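Local structure of D-glucosaminate-6-phosphate ammonia lyase (Salmonella typhimurium, 7LCE) at residues A[12-18]-A[326-332]; A[82-88]-A[232-236]; A[101-107]-A[149-155]; A[217-222]-A[250-254]; A[285-291]-A[301-307]. The protein belongs to the selenocysteine synthase-like family of pyridoxal-phosphate enzymes and carries its cofactor as a modified lysine side chain. All blocks are in the same frame, centred on the assembly; numbering follows the deposited sequence.

Contact 1: A[12-18]-A[326-332]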
# COMPACT_ATOMS: atom_id res chain seq x y z
N LYS A 12 20.85 52.90 -12.76
CA LYS A 12 20.13 54.16 -12.77
C LYS A 12 19.91 54.69 -11.36
O LYS A 12 19.72 53.93 -10.40
CB LYS A 12 18.77 54.00 -13.44
CG LYS A 12 18.82 53.43 -14.84
CD LYS A 12 17.42 53.15 -15.35
CE LYS A 12 17.08 54.05 -16.51
NZ LYS A 12 15.73 53.75 -17.07
N LYS A 13 19.95 56.02 -11.23
CA LYS A 13 19.49 56.65 -10.00
C LYS A 13 17.97 56.54 -9.93
O LYS A 13 17.27 56.91 -10.88
CB LYS A 13 19.92 58.11 -9.96
CG LYS A 13 19.35 58.90 -8.79
CD LYS A 13 19.87 60.32 -8.77
CE LYS A 13 19.23 61.11 -7.64
NZ LYS A 13 19.51 60.48 -6.32
N VAL A 14 17.46 56.03 -8.81
CA VAL A 14 16.04 55.75 -8.65
C VAL A 14 15.44 56.75 -7.68
O VAL A 14 16.02 57.02 -6.61
CB VAL A 14 15.81 54.31 -8.16
CG1 VAL A 14 14.32 54.05 -7.97
CG2 VAL A 14 16.41 53.31 -9.13
N ILE A 15 14.29 57.31 -8.04
CA ILE A 15 13.51 58.17 -7.16
C ILE A 15 12.19 57.46 -6.89
O ILE A 15 11.40 57.23 -7.81
CB ILE A 15 13.26 59.56 -7.78
CG1 ILE A 15 14.58 60.24 -8.12
CG2 ILE A 15 12.44 60.42 -6.84
CD1 ILE A 15 14.41 61.64 -8.66
N ASN A 16 11.95 57.14 -5.62
CA ASN A 16 10.80 56.34 -5.23
C ASN A 16 9.70 57.27 -4.74
O ASN A 16 9.87 57.99 -3.76
CB ASN A 16 11.17 55.34 -4.14
CG ASN A 16 10.07 54.33 -3.87
OD1 ASN A 16 8.90 54.58 -4.17
ND2 ASN A 16 10.44 53.19 -3.30
N ALA A 17 8.55 57.22 -5.42
CA ALA A 17 7.38 57.98 -5.01
C ALA A 17 6.13 57.11 -4.96
O ALA A 17 5.02 57.65 -4.86
CB ALA A 17 7.16 59.17 -5.95
N CYS A 18 6.28 55.79 -5.04
CA CYS A 18 5.16 54.86 -4.96
C CYS A 18 4.97 54.30 -3.55
O CYS A 18 3.84 54.26 -3.05
CB CYS A 18 5.35 53.72 -5.96
SG CYS A 18 3.89 52.69 -6.21
N GLU A 326 16.42 58.51 -17.83
CA GLU A 326 17.75 58.28 -17.28
C GLU A 326 17.73 58.29 -15.76
O GLU A 326 18.51 57.57 -15.12
CB GLU A 326 18.73 59.32 -17.83
CG GLU A 326 20.19 59.08 -17.49
CD GLU A 326 21.07 60.27 -17.79
OE1 GLU A 326 20.53 61.31 -18.24
OE2 GLU A 326 22.30 60.17 -17.59
N ILE A 327 16.86 59.10 -15.16
CA ILE A 327 16.55 59.02 -13.74
C ILE A 327 15.23 58.28 -13.62
O ILE A 327 14.18 58.78 -14.05
CB ILE A 327 16.47 60.41 -13.10
CG1 ILE A 327 17.80 61.16 -13.23
CG2 ILE A 327 16.08 60.29 -11.63
CD1 ILE A 327 18.96 60.45 -12.58
N ALA A 328 15.26 57.07 -13.05
CA ALA A 328 14.07 56.24 -12.93
C ALA A 328 13.18 56.77 -11.82
O ALA A 328 13.53 56.69 -10.64
CB ALA A 328 14.47 54.79 -12.66
N ILE A 329 12.02 57.32 -12.19
CA ILE A 329 11.07 57.89 -11.24
C ILE A 329 9.85 56.98 -11.18
O ILE A 329 9.13 56.82 -12.18
CB ILE A 329 10.68 59.32 -11.62
CG1 ILE A 329 11.90 60.24 -11.57
CG2 ILE A 329 9.58 59.83 -10.70
CD1 ILE A 329 11.72 61.53 -12.34
N TYR A 330 9.60 56.39 -10.01
CA TYR A 330 8.50 55.46 -9.80
C TYR A 330 7.40 56.16 -9.02
O TYR A 330 7.57 56.46 -7.83
CB TYR A 330 8.99 54.21 -9.07
CG TYR A 330 9.84 53.29 -9.92
CD1 TYR A 330 11.20 53.53 -10.07
CD2 TYR A 330 9.29 52.20 -10.57
CE1 TYR A 330 11.99 52.70 -10.85
CE2 TYR A 330 10.07 51.36 -11.35
CZ TYR A 330 11.42 51.61 -11.48
OH TYR A 330 12.20 50.78 -12.26
N ALA A 331 6.28 56.42 -9.68
CA ALA A 331 5.11 57.02 -9.05
C ALA A 331 4.03 55.98 -8.80
O ALA A 331 4.12 54.83 -9.25
CB ALA A 331 4.56 58.16 -9.91
N ARG A 332 2.98 56.39 -8.08
CA ARG A 332 1.85 55.51 -7.83
C ARG A 332 0.99 55.45 -9.08
O ARG A 332 0.47 56.47 -9.54
CB ARG A 332 1.03 56.01 -6.64
CG ARG A 332 1.68 55.78 -5.28
CD ARG A 332 0.82 56.36 -4.16
NE ARG A 332 -0.46 55.68 -4.01
CZ ARG A 332 -0.67 54.63 -3.23
NH1 ARG A 332 0.31 54.10 -2.51
NH2 ARG A 332 -1.89 54.09 -3.17

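Contact 2: A[82-88]-A[232-236]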
# COMPACT_ATOMS: atom_id res chain seq x y z
N ALA A 82 7.86 25.98 11.80
CA ALA A 82 8.77 24.95 12.30
C ALA A 82 8.78 24.92 13.82
O ALA A 82 8.91 23.84 14.42
CB ALA A 82 10.18 25.18 11.76
N ALA A 83 8.64 26.08 14.46
CA ALA A 83 8.54 26.11 15.92
C ALA A 83 7.27 25.41 16.40
O ALA A 83 7.28 24.71 17.42
CB ALA A 83 8.58 27.56 16.42
N ALA A 84 6.16 25.60 15.68
CA ALA A 84 4.91 24.98 16.09
C ALA A 84 4.92 23.47 15.84
O ALA A 84 4.26 22.72 16.56
CB ALA A 84 3.73 25.62 15.35
N ILE A 85 5.67 23.02 14.84
CA ILE A 85 5.71 21.60 14.52
C ILE A 85 6.74 20.86 15.37
O ILE A 85 6.46 19.77 15.88
CB ILE A 85 5.99 21.41 13.01
CG1 ILE A 85 4.84 22.00 12.19
CG2 ILE A 85 6.17 19.94 12.68
CD1 ILE A 85 5.02 21.85 10.70
N THR A 86 7.92 21.45 15.56
CA THR A 86 8.99 20.78 16.28
C THR A 86 8.89 20.95 17.79
O THR A 86 9.47 20.15 18.53
CB THR A 86 10.35 21.30 15.82
OG1 THR A 86 10.44 22.71 16.09
CG2 THR A 86 10.55 21.05 14.34
N HIS A 87 8.17 21.98 18.26
CA HIS A 87 8.14 22.35 19.68
C HIS A 87 9.53 22.62 20.23
O HIS A 87 9.73 22.60 21.45
CB HIS A 87 7.44 21.28 20.53
CG HIS A 87 5.97 21.17 20.28
ND1 HIS A 87 5.44 20.53 19.18
CD2 HIS A 87 4.91 21.63 20.99
CE1 HIS A 87 4.12 20.60 19.23
NE2 HIS A 87 3.78 21.26 20.32
N GLY A 88 10.50 22.88 19.36
CA GLY A 88 11.87 23.07 19.77
C GLY A 88 12.67 21.80 19.95
O GLY A 88 13.86 21.88 20.26
N ALA A 232 11.13 28.06 20.91
CA ALA A 232 11.10 27.07 19.84
C ALA A 232 11.55 27.68 18.51
O ALA A 232 12.09 26.96 17.66
CB ALA A 232 9.71 26.46 19.70
N CYS A 233 11.33 28.98 18.32
CA CYS A 233 11.86 29.64 17.14
C CYS A 233 13.38 29.71 17.20
O CYS A 233 14.07 29.40 16.22
CB CYS A 233 11.26 31.04 17.00
SG CYS A 233 9.48 31.07 16.72
N LYS A 234 13.92 30.12 18.35
CA LYS A 234 15.37 30.18 18.51
C LYS A 234 16.02 28.83 18.25
O LYS A 234 17.12 28.77 17.69
CB LYS A 234 15.72 30.66 19.92
CG LYS A 234 15.28 32.09 20.22
CD LYS A 234 15.67 32.51 21.63
CE LYS A 234 15.28 33.95 21.91
NZ LYS A 234 15.65 34.39 23.28
N ALA A 235 15.34 27.74 18.60
CA ALA A 235 15.88 26.40 18.41
C ALA A 235 16.11 26.05 16.95
O ALA A 235 16.77 25.05 16.67
CB ALA A 235 14.95 25.36 19.05
N GLN A 236 15.57 26.84 16.02
CA GLN A 236 15.70 26.54 14.60
C GLN A 236 17.05 26.93 14.02
O GLN A 236 17.29 26.69 12.83
CB GLN A 236 14.58 27.23 13.82
CG GLN A 236 13.18 26.93 14.35
CD GLN A 236 12.82 25.45 14.30
OE1 GLN A 236 13.27 24.73 13.41
NE2 GLN A 236 12.03 25.00 15.26

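Contact 3: A[101-107]-A[149-155]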
# COMPACT_ATOMS: atom_id res chain seq x y z
N GLY A 101 4.90 12.11 9.54
CA GLY A 101 4.41 11.50 10.77
C GLY A 101 4.25 12.42 11.95
O GLY A 101 4.03 11.94 13.06
N MET A 102 4.35 13.73 11.76
CA MET A 102 4.16 14.69 12.84
C MET A 102 2.87 15.47 12.62
O MET A 102 2.29 15.45 11.53
CB MET A 102 5.34 15.67 12.93
CG MET A 102 6.72 15.07 12.85
SD MET A 102 7.95 16.39 12.86
CE MET A 102 9.46 15.47 12.60
N ALA A 103 2.44 16.16 13.66
CA ALA A 103 1.37 17.13 13.51
C ALA A 103 1.93 18.34 12.78
O ALA A 103 2.70 19.11 13.34
CB ALA A 103 0.81 17.52 14.88
N ASN A 104 1.55 18.50 11.50
CA ASN A 104 2.16 19.51 10.65
C ASN A 104 1.14 20.35 9.88
O ASN A 104 1.54 21.14 9.03
CB ASN A 104 3.12 18.86 9.65
CG ASN A 104 2.48 17.73 8.86
OD1 ASN A 104 1.26 17.61 8.81
ND2 ASN A 104 3.31 16.90 8.23
N GLU A 105 -0.15 20.18 10.13
CA GLU A 105 -1.15 20.93 9.39
C GLU A 105 -1.27 22.34 9.94
O GLU A 105 -1.42 22.53 11.15
CB GLU A 105 -2.50 20.21 9.43
CG GLU A 105 -2.53 18.92 8.64
CD GLU A 105 -3.87 18.22 8.70
OE1 GLU A 105 -4.80 18.76 9.34
OE2 GLU A 105 -3.99 17.12 8.12
N VAL A 106 -1.20 23.33 9.05
CA VAL A 106 -1.38 24.74 9.40
C VAL A 106 -2.72 25.18 8.85
O VAL A 106 -2.96 25.12 7.63
CB VAL A 106 -0.24 25.61 8.84
CG1 VAL A 106 -0.56 27.08 9.06
CG2 VAL A 106 1.08 25.25 9.49
N VAL A 107 -3.61 25.60 9.74
CA VAL A 107 -4.98 25.95 9.38
C VAL A 107 -5.07 27.45 9.16
O VAL A 107 -4.74 28.24 10.06
CB VAL A 107 -5.97 25.49 10.46
CG1 VAL A 107 -7.34 26.07 10.19
CG2 VAL A 107 -6.02 23.97 10.51
N ILE A 149 -9.68 21.76 12.65
CA ILE A 149 -8.78 21.37 13.73
C ILE A 149 -8.92 19.87 13.98
O ILE A 149 -10.03 19.37 14.18
CB ILE A 149 -9.07 22.17 15.00
CG1 ILE A 149 -9.04 23.67 14.71
CG2 ILE A 149 -8.07 21.81 16.09
CD1 ILE A 149 -7.70 24.16 14.23
N ASN A 150 -7.80 19.16 13.98
CA ASN A 150 -7.77 17.75 14.35
C ASN A 150 -6.40 17.45 14.96
O ASN A 150 -5.59 18.36 15.17
CB ASN A 150 -8.10 16.86 13.14
CG ASN A 150 -7.14 17.07 11.99
OD1 ASN A 150 -6.02 16.56 12.00
ND2 ASN A 150 -7.58 17.81 10.98
N GLU A 151 -6.15 16.18 15.25
CA GLU A 151 -4.93 15.80 15.95
C GLU A 151 -3.68 16.03 15.11
O GLU A 151 -2.57 16.02 15.67
CB GLU A 151 -5.00 14.33 16.39
CG GLU A 151 -4.97 13.33 15.24
CD GLU A 151 -6.33 13.16 14.58
OE1 GLU A 151 -7.31 13.77 15.05
OE2 GLU A 151 -6.41 12.40 13.59
N LYS A 152 -3.82 16.22 13.80
CA LYS A 152 -2.69 16.53 12.94
C LYS A 152 -2.42 18.02 12.82
O LYS A 152 -1.40 18.41 12.25
CB LYS A 152 -2.91 15.94 11.54
CG LYS A 152 -2.63 14.44 11.45
CD LYS A 152 -1.17 14.12 11.75
CE LYS A 152 -0.80 12.73 11.26
NZ LYS A 152 0.60 12.36 11.60
N THR A 153 -3.32 18.86 13.33
CA THR A 153 -3.15 20.31 13.23
C THR A 153 -2.00 20.76 14.12
O THR A 153 -1.89 20.35 15.28
CB THR A 153 -4.44 21.03 13.63
OG1 THR A 153 -5.50 20.60 12.77
CG2 THR A 153 -4.26 22.53 13.49
N ALA A 154 -1.13 21.62 13.57
CA ALA A 154 0.03 22.12 14.30
C ALA A 154 -0.08 23.58 14.70
O ALA A 154 0.50 23.96 15.72
CB ALA A 154 1.30 21.93 13.47
N ALA A 155 -0.80 24.40 13.94
CA ALA A 155 -0.92 25.82 14.24
C ALA A 155 -2.05 26.41 13.41
O ALA A 155 -2.48 25.83 12.41
CB ALA A 155 0.38 26.57 13.98

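Contact 4: A[217-222]-A[250-254]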
# COMPACT_ATOMS: atom_id res chain seq x y z
N ALA A 217 14.40 49.58 7.99
CA ALA A 217 15.56 48.95 8.61
C ALA A 217 16.38 48.20 7.56
O ALA A 217 15.88 47.91 6.47
CB ALA A 217 15.12 47.96 9.70
N PRO A 218 17.64 47.90 7.85
CA PRO A 218 18.37 46.96 7.00
C PRO A 218 17.65 45.62 6.98
O PRO A 218 16.85 45.31 7.87
CB PRO A 218 19.75 46.86 7.66
CG PRO A 218 19.53 47.33 9.06
CD PRO A 218 18.48 48.39 8.95
N THR A 219 17.93 44.83 5.95
CA THR A 219 17.19 43.60 5.68
C THR A 219 17.05 42.74 6.93
O THR A 219 18.02 42.15 7.41
CB THR A 219 17.89 42.80 4.59
OG1 THR A 219 18.07 43.64 3.45
CG2 THR A 219 17.06 41.59 4.20
N SER A 220 15.83 42.67 7.46
CA SER A 220 15.60 42.04 8.75
C SER A 220 14.11 41.78 8.93
O SER A 220 13.28 42.31 8.19
CB SER A 220 16.13 42.91 9.89
OG SER A 220 15.47 44.17 9.90
N GLY A 221 13.80 40.96 9.93
CA GLY A 221 12.45 40.69 10.37
C GLY A 221 12.53 40.10 11.76
O GLY A 221 13.61 39.76 12.24
N PHE A 222 11.38 40.00 12.42
CA PHE A 222 11.40 39.44 13.76
C PHE A 222 10.08 38.75 14.08
O PHE A 222 9.03 39.09 13.53
CB PHE A 222 11.72 40.52 14.81
CG PHE A 222 10.78 41.70 14.79
CD1 PHE A 222 11.01 42.76 13.92
CD2 PHE A 222 9.71 41.77 15.66
CE1 PHE A 222 10.17 43.85 13.91
CE2 PHE A 222 8.86 42.86 15.65
CZ PHE A 222 9.09 43.90 14.77
N ASN A 250 22.95 43.44 10.88
CA ASN A 250 21.55 43.78 10.66
C ASN A 250 20.67 43.48 11.87
O ASN A 250 19.61 44.10 12.01
CB ASN A 250 21.01 43.04 9.43
CG ASN A 250 21.52 43.65 8.13
OD1 ASN A 250 22.49 44.41 8.12
ND2 ASN A 250 20.87 43.31 7.02
N MET A 251 21.08 42.55 12.74
CA MET A 251 20.40 42.40 14.02
C MET A 251 20.46 43.70 14.81
O MET A 251 19.43 44.19 15.30
CB MET A 251 21.04 41.26 14.82
CG MET A 251 20.67 39.87 14.33
SD MET A 251 21.57 38.58 15.22
CE MET A 251 20.87 38.74 16.86
N VAL A 252 21.65 44.28 14.93
CA VAL A 252 21.80 45.57 15.60
C VAL A 252 21.06 46.66 14.81
O VAL A 252 20.45 47.56 15.40
CB VAL A 252 23.29 45.91 15.78
CG1 VAL A 252 23.46 47.31 16.35
CG2 VAL A 252 23.95 44.88 16.68
N GLY A 253 21.12 46.59 13.48
CA GLY A 253 20.45 47.59 12.67
C GLY A 253 18.96 47.66 12.91
O GLY A 253 18.38 48.74 12.97
N LEU A 254 18.32 46.50 13.08
CA LEU A 254 16.88 46.48 13.35
C LEU A 254 16.56 47.16 14.68
O LEU A 254 15.59 47.92 14.78
CB LEU A 254 16.36 45.05 13.34
CG LEU A 254 14.92 44.87 13.83
CD1 LEU A 254 13.94 45.60 12.93
CD2 LEU A 254 14.56 43.39 13.94

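Contact 5: A[285-291]-A[301-307]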
# COMPACT_ATOMS: atom_id res chain seq x y z
N GLY A 285 -0.80 70.94 -19.53
CA GLY A 285 -1.33 69.60 -19.56
C GLY A 285 -1.29 68.86 -18.24
O GLY A 285 -1.83 67.75 -18.15
N LEU A 286 -0.64 69.42 -17.22
CA LEU A 286 -0.53 68.81 -15.90
C LEU A 286 -1.24 69.65 -14.85
O LEU A 286 -1.06 70.87 -14.81
CB LEU A 286 0.94 68.62 -15.51
CG LEU A 286 1.71 67.56 -16.30
CD1 LEU A 286 3.10 67.39 -15.72
CD2 LEU A 286 0.95 66.25 -16.30
N TYR A 287 -2.05 69.00 -14.02
CA TYR A 287 -2.67 69.65 -12.86
C TYR A 287 -2.38 68.80 -11.62
O TYR A 287 -2.70 67.61 -11.60
CB TYR A 287 -4.18 69.84 -13.01
CG TYR A 287 -4.80 70.35 -11.73
CD1 TYR A 287 -4.71 71.69 -11.38
CD2 TYR A 287 -5.43 69.48 -10.85
CE1 TYR A 287 -5.26 72.16 -10.19
CE2 TYR A 287 -5.98 69.94 -9.66
CZ TYR A 287 -5.89 71.28 -9.34
OH TYR A 287 -6.45 71.73 -8.16
N ALA A 288 -1.77 69.42 -10.61
CA ALA A 288 -1.40 68.72 -9.39
C ALA A 288 -2.12 69.33 -8.20
O ALA A 288 -2.27 70.55 -8.10
CB ALA A 288 0.12 68.77 -9.16
N ASP A 289 -2.58 68.47 -7.29
CA ASP A 289 -3.21 68.91 -6.05
C ASP A 289 -2.90 67.89 -4.97
O ASP A 289 -2.65 66.71 -5.26
CB ASP A 289 -4.73 69.08 -6.19
CG ASP A 289 -5.42 67.79 -6.58
OD1 ASP A 289 -5.06 67.21 -7.62
OD2 ASP A 289 -6.33 67.36 -5.83
N ILE A 290 -2.91 68.35 -3.73
CA ILE A 290 -2.63 67.50 -2.57
C ILE A 290 -3.91 66.82 -2.10
O ILE A 290 -4.98 67.45 -2.03
CB ILE A 290 -1.99 68.33 -1.45
CG1 ILE A 290 -0.81 69.13 -2.01
CG2 ILE A 290 -1.55 67.44 -0.30
CD1 ILE A 290 -0.26 70.15 -1.06
N GLU A 291 -3.80 65.54 -1.77
CA GLU A 291 -4.94 64.73 -1.34
C GLU A 291 -4.52 63.87 -0.17
O GLU A 291 -3.52 63.15 -0.25
CB GLU A 291 -5.47 63.86 -2.49
CG GLU A 291 -6.77 63.13 -2.17
CD GLU A 291 -6.95 61.86 -2.99
OE1 GLU A 291 -5.96 61.37 -3.56
OE2 GLU A 291 -8.09 61.36 -3.05
N ARG A 301 -0.43 63.21 -0.20
CA ARG A 301 0.17 62.82 -1.47
C ARG A 301 -0.16 63.86 -2.53
O ARG A 301 -1.16 64.57 -2.43
CB ARG A 301 -0.32 61.44 -1.94
CG ARG A 301 0.01 60.29 -1.00
CD ARG A 301 -0.56 58.98 -1.51
NE ARG A 301 -0.23 57.85 -0.64
CZ ARG A 301 -1.03 57.36 0.29
NH1 ARG A 301 -2.23 57.88 0.51
NH2 ARG A 301 -0.63 56.32 1.02
N ILE A 302 0.70 63.94 -3.55
CA ILE A 302 0.54 64.89 -4.65
C ILE A 302 -0.11 64.14 -5.81
O ILE A 302 0.56 63.40 -6.54
CB ILE A 302 1.87 65.53 -5.06
CG1 ILE A 302 2.51 66.26 -3.89
CG2 ILE A 302 1.65 66.48 -6.23
CD1 ILE A 302 3.94 66.68 -4.16
N ARG A 303 -1.41 64.34 -5.97
CA ARG A 303 -2.14 63.75 -7.08
C ARG A 303 -1.93 64.58 -8.33
O ARG A 303 -2.20 65.79 -8.33
CB ARG A 303 -3.63 63.65 -6.73
CG ARG A 303 -4.50 63.07 -7.82
CD ARG A 303 -5.94 62.96 -7.34
NE ARG A 303 -6.50 64.26 -7.01
CZ ARG A 303 -7.65 64.44 -6.36
NH1 ARG A 303 -8.37 63.41 -5.96
NH2 ARG A 303 -8.07 65.67 -6.11
N VAL A 304 -1.46 63.94 -9.40
CA VAL A 304 -1.14 64.61 -10.65
C VAL A 304 -2.10 64.09 -11.71
O VAL A 304 -2.14 62.89 -11.99
CB VAL A 304 0.31 64.38 -11.08
CG1 VAL A 304 0.63 65.17 -12.34
CG2 VAL A 304 1.26 64.77 -9.95
N ARG A 305 -2.87 65.00 -12.30
CA ARG A 305 -3.84 64.66 -13.34
C ARG A 305 -3.32 65.16 -14.68
O ARG A 305 -2.86 66.30 -14.79
CB ARG A 305 -5.20 65.28 -13.02
CG ARG A 305 -6.31 64.91 -13.99
CD ARG A 305 -7.68 65.34 -13.45
NE ARG A 305 -8.01 64.68 -12.19
CZ ARG A 305 -7.90 65.24 -10.99
NH1 ARG A 305 -7.47 66.48 -10.85
NH2 ARG A 305 -8.23 64.54 -9.91
N VAL A 306 -3.39 64.30 -15.69
CA VAL A 306 -2.85 64.58 -17.01
C VAL A 306 -4.00 64.81 -17.97
O VAL A 306 -4.97 64.04 -17.98
CB VAL A 306 -1.94 63.44 -17.50
CG1 VAL A 306 -1.22 63.84 -18.78
CG2 VAL A 306 -0.96 63.04 -16.42
N ASN A 307 -3.90 65.86 -18.78
CA ASN A 307 -4.87 66.13 -19.83
C ASN A 307 -4.24 65.74 -21.16
O ASN A 307 -3.31 66.40 -21.63
CB ASN A 307 -5.29 67.60 -19.83
CG ASN A 307 -6.38 67.89 -20.85
OD1 ASN A 307 -6.11 68.44 -21.91
ND2 ASN A 307 -7.60 67.50 -20.52

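Contact 1: A[12-18]-A[326-332]
Ile-15 meets Ile-327 and Ile-329 on the face of the sheet that packs on helix 352-365, and its side chain touches one or both along its length. Ile-15 CB lies 4.1 Å from Ile-329 CG1. The next carbon, Ile-15 CG1, turns toward the other neighbour and comes 3.8 Å from Ile-327 CG2. At the tip CD1 stays beside that same methyl group while also touching Ile-329 CG1. The chain can run this way because CG1 is anti to the carbonyl carbon (chi1 -58°). Ile-329 lies alongside Ile-15, whereas Ile-327 crosses it at a slant and sends its CD1 to Lys-13 CB at 3.6 Å. Strands 13-17 and 327-331 form a two-stranded parallel sheet that closes the N-terminal part of the chain onto its C-terminal part, as in the small domain of fold-type I pyridoxal-phosphate enzymes. In the middle of the parallel ladder Ile-15 N donates to Ala-328 O at 2.8 Å, and Tyr-330 N to Ile-15 O at 3.0 Å. Both bonds are nearly straight. On the face of Val-14, Asn-16 and Tyr-330, Val-14 CG1 rests 3.8 Å from Tyr-330 CD1, while the phenol OH bonds to Glu-46 of the second subunit. Asn-16 OD1 accepts from Cys-18 N at 3.0 Å, an Asx turn, and its ND2 donates to Gly-19 O.

Contact 2: A[82-88]-A[232-236]
The amide of Gln-236 is met by Ala-82 over one face and by Thr-86 at its edge. Ala-82 CB sits above that face, 3.7 Å from Gln-236 CD. At the edge, Gln-236 NE2 donates to Thr-86 OG1 at 2.9 Å, the acceptor only 6° out of the amide plane. A second bond from Gln-236 NE2 turns back to Ala-232 O (3.1 Å), tilted further from that plane, so two acceptors fix the rotation of the amide. The chain folds back at chi2 (-61°), which brings the amide over its own helix end and across to Thr-86. This contact packs the C-terminal end of helix 73-86 against that of helix 227-234. Thr-86 OG1 is gripped on several sides: it donates to Ala-82 O, whose other donor, Thr-86 N, comes from the opposite face of the carbonyl, and it accepts from Gly-88 N at 3.3 Å, an ST turn closing the helix. Beside the polar group the helices meet through small side chains. Ala-83 CB lies 3.6 Å from Ala-232 CB and equally near Cys-233 SG, and Ala-235 CB rests on Gly-88 O. The side chain of His-87 leaves the backbone away from residues 232-236, and its ring meets that of Trp-229, earlier in helix 227-234.

Contact 3: A[101-107]-A[149-155]
Lys-152 and Glu-105 bury the most surface here, followed by Ala-103, and the three interlock around the carbonyl of Lys-152. That oxygen accepts from Glu-105 N at 3.0 Å and has Ala-103 CB 3.5 Å away. The side chains of Glu-105 and Lys-152 cross at about a right angle, the carboxylate carbon CD of Glu-105 resting 3.8 Å from Lys-152 CB. Beyond CB the lysine bends at chi2 (-63°) and runs along the other segment, so that NZ comes within 3.5 Å of Met-102 O. The glutamate, extended beyond CG, reaches the turn at 150-153, where Asn-150 ND2 makes a weak bond of 3.4 Å to Glu-105 OE1; amide and carboxylate planes stand almost perpendicular, 85° apart. Asn-150 is steadied in turn, because its OD1 accepts from Lys-152 N in an Asx turn and its backbone N donates to Thr-153 OG1 within a type I turn. The ladder beyond is irregular. Glu-105 O takes Ala-154 N in the carbonyl plane and a longer, weak bond from Ala-155 N, which marks a beta bulge, before Val-107 N returns to Ala-155 O at 2.9 Å. Val-107 CG2 then touches Thr-153 CG2 (3.7 Å) and Ile-149 CD1. Strands 105-109 and 153-159 are parallel neighbours in the seven-stranded mixed sheet of the fold-type I large domain; strand 130-134 flanks 105-109 on its other edge, strand 186-189 flanks 153-159, and helix 73-86 covers the face bearing Val-106 and Ala-155.

Contact 4: A[217-222]-A[250-254]
One polar bond crosses between Asn-250 and Thr-219: Asn-250 ND2 donates to Thr-219 O at 3.1 Å, arriving well off the C=O direction (120° at the oxygen). The same nitrogen has a weak second bond to Glu-249 of the second subunit, which also bonds Thr-219 OG1. Within the loop, Ser-220 OG donates to Pro-218 O at 2.7 Å; this turns the hydroxyl back onto the loop backbone, where Ser-220 OG lies 3.7 Å from Leu-254 CB. Van der Waals packing does the rest. Pro-218 CB sits over a face of the Asn-250 amide, 3.7 Å from its CG, while Pro-218 CG rests against Gly-253 CA, a close approach that depends on glycine having no side chain. Leu-254, with CG anti to the backbone N (chi1 171°), divides its methyls: CD1 goes to Ala-217 CB, and CD2 to Phe-222 CD1 at 3.6 Å, the two side chains crossing near a right angle. The loop follows the cofactor-bearing Lys-213 and leads into strand 221-225. With the NH2 group of a buried amide bonded to a backbone carbonyl and, weakly, to a carboxylate of the second subunit, the chemistry ties helix 248-262 and this loop to the subunit interface.

Contact 5: A[285-291]-A[301-307]
Asp-289 and Arg-303 face each other obliquely on one side of the hairpin, with carboxylate and guanidinium planes 38° apart. They form a salt bridge: Arg-303 NE makes a weak bond to Asp-289 OD1 (3.3 Å), and Arg-303 NH2 lies beside Asp-289 OD2, too close to be trusted in detail. Asp-289 CG stands between its backbone N and carbonyl carbon (chi1 60°), which swings the carboxylate across to the arginine; Arg-303 bends at chi3 to present its edge. The guanidinium is covered on both faces: Glu-291 CG lies over one, and Arg-305 NH2 stands 3.4 Å above the opposite one. Glu-291 OE2 is 3.6 Å from Arg-303 NH1 but well out of the guanidinium plane, so this second salt bridge rests on charge alone. The two carboxylates probably ease the approach of the two arginines. Arg-305 runs alongside Tyr-287, pointing the same way, its NH1 at the ring edge 3.6 Å from CD2. The hairpin's other face is apolar: Leu-286 CD2 packs beside Val-306 CG2 at 3.7 Å, and Ala-288 CB touches Ile-302 CG2. Between the two faces runs the antiparallel ladder, with paired bonds at Tyr-287 and Arg-305 (Arg-305 N to Tyr-287 O, 2.7 Å), at Asp-289 and Arg-303, and at Glu-291 and Arg-301. Strands 286-292 and 300-306 form a beta hairpin extended by strand 340-343 beside 300-306; helix 270-282 packs on the apolar face at Leu-286, Ile-290 and Ile-302, and helix 315-324 on Val-306, while Asn-307 caps the helix that follows.

Contacts 2 and 4 are buried, while contacts 1, 3 and 5 are partly open. Contacts 1 and 5 share one end of the chain, their centres about 17 Å apart, and touch where Arg-332 packs on Arg-301; contacts 2 and 3 lie across the chain's centre from them and meet where helix 73-86 rests on strand 153-159. Contacts 3 and 4 reach the same large sheet, and contact 1 closes a loop that contains all the others. Charged groups dominate the outer face of contact 5, whereas contacts 2 and 4 are each crossed by a single hydrogen bond from a side-chain amide, amid small or apolar side chains. Contacts 1 and 4 also touch the second subunit.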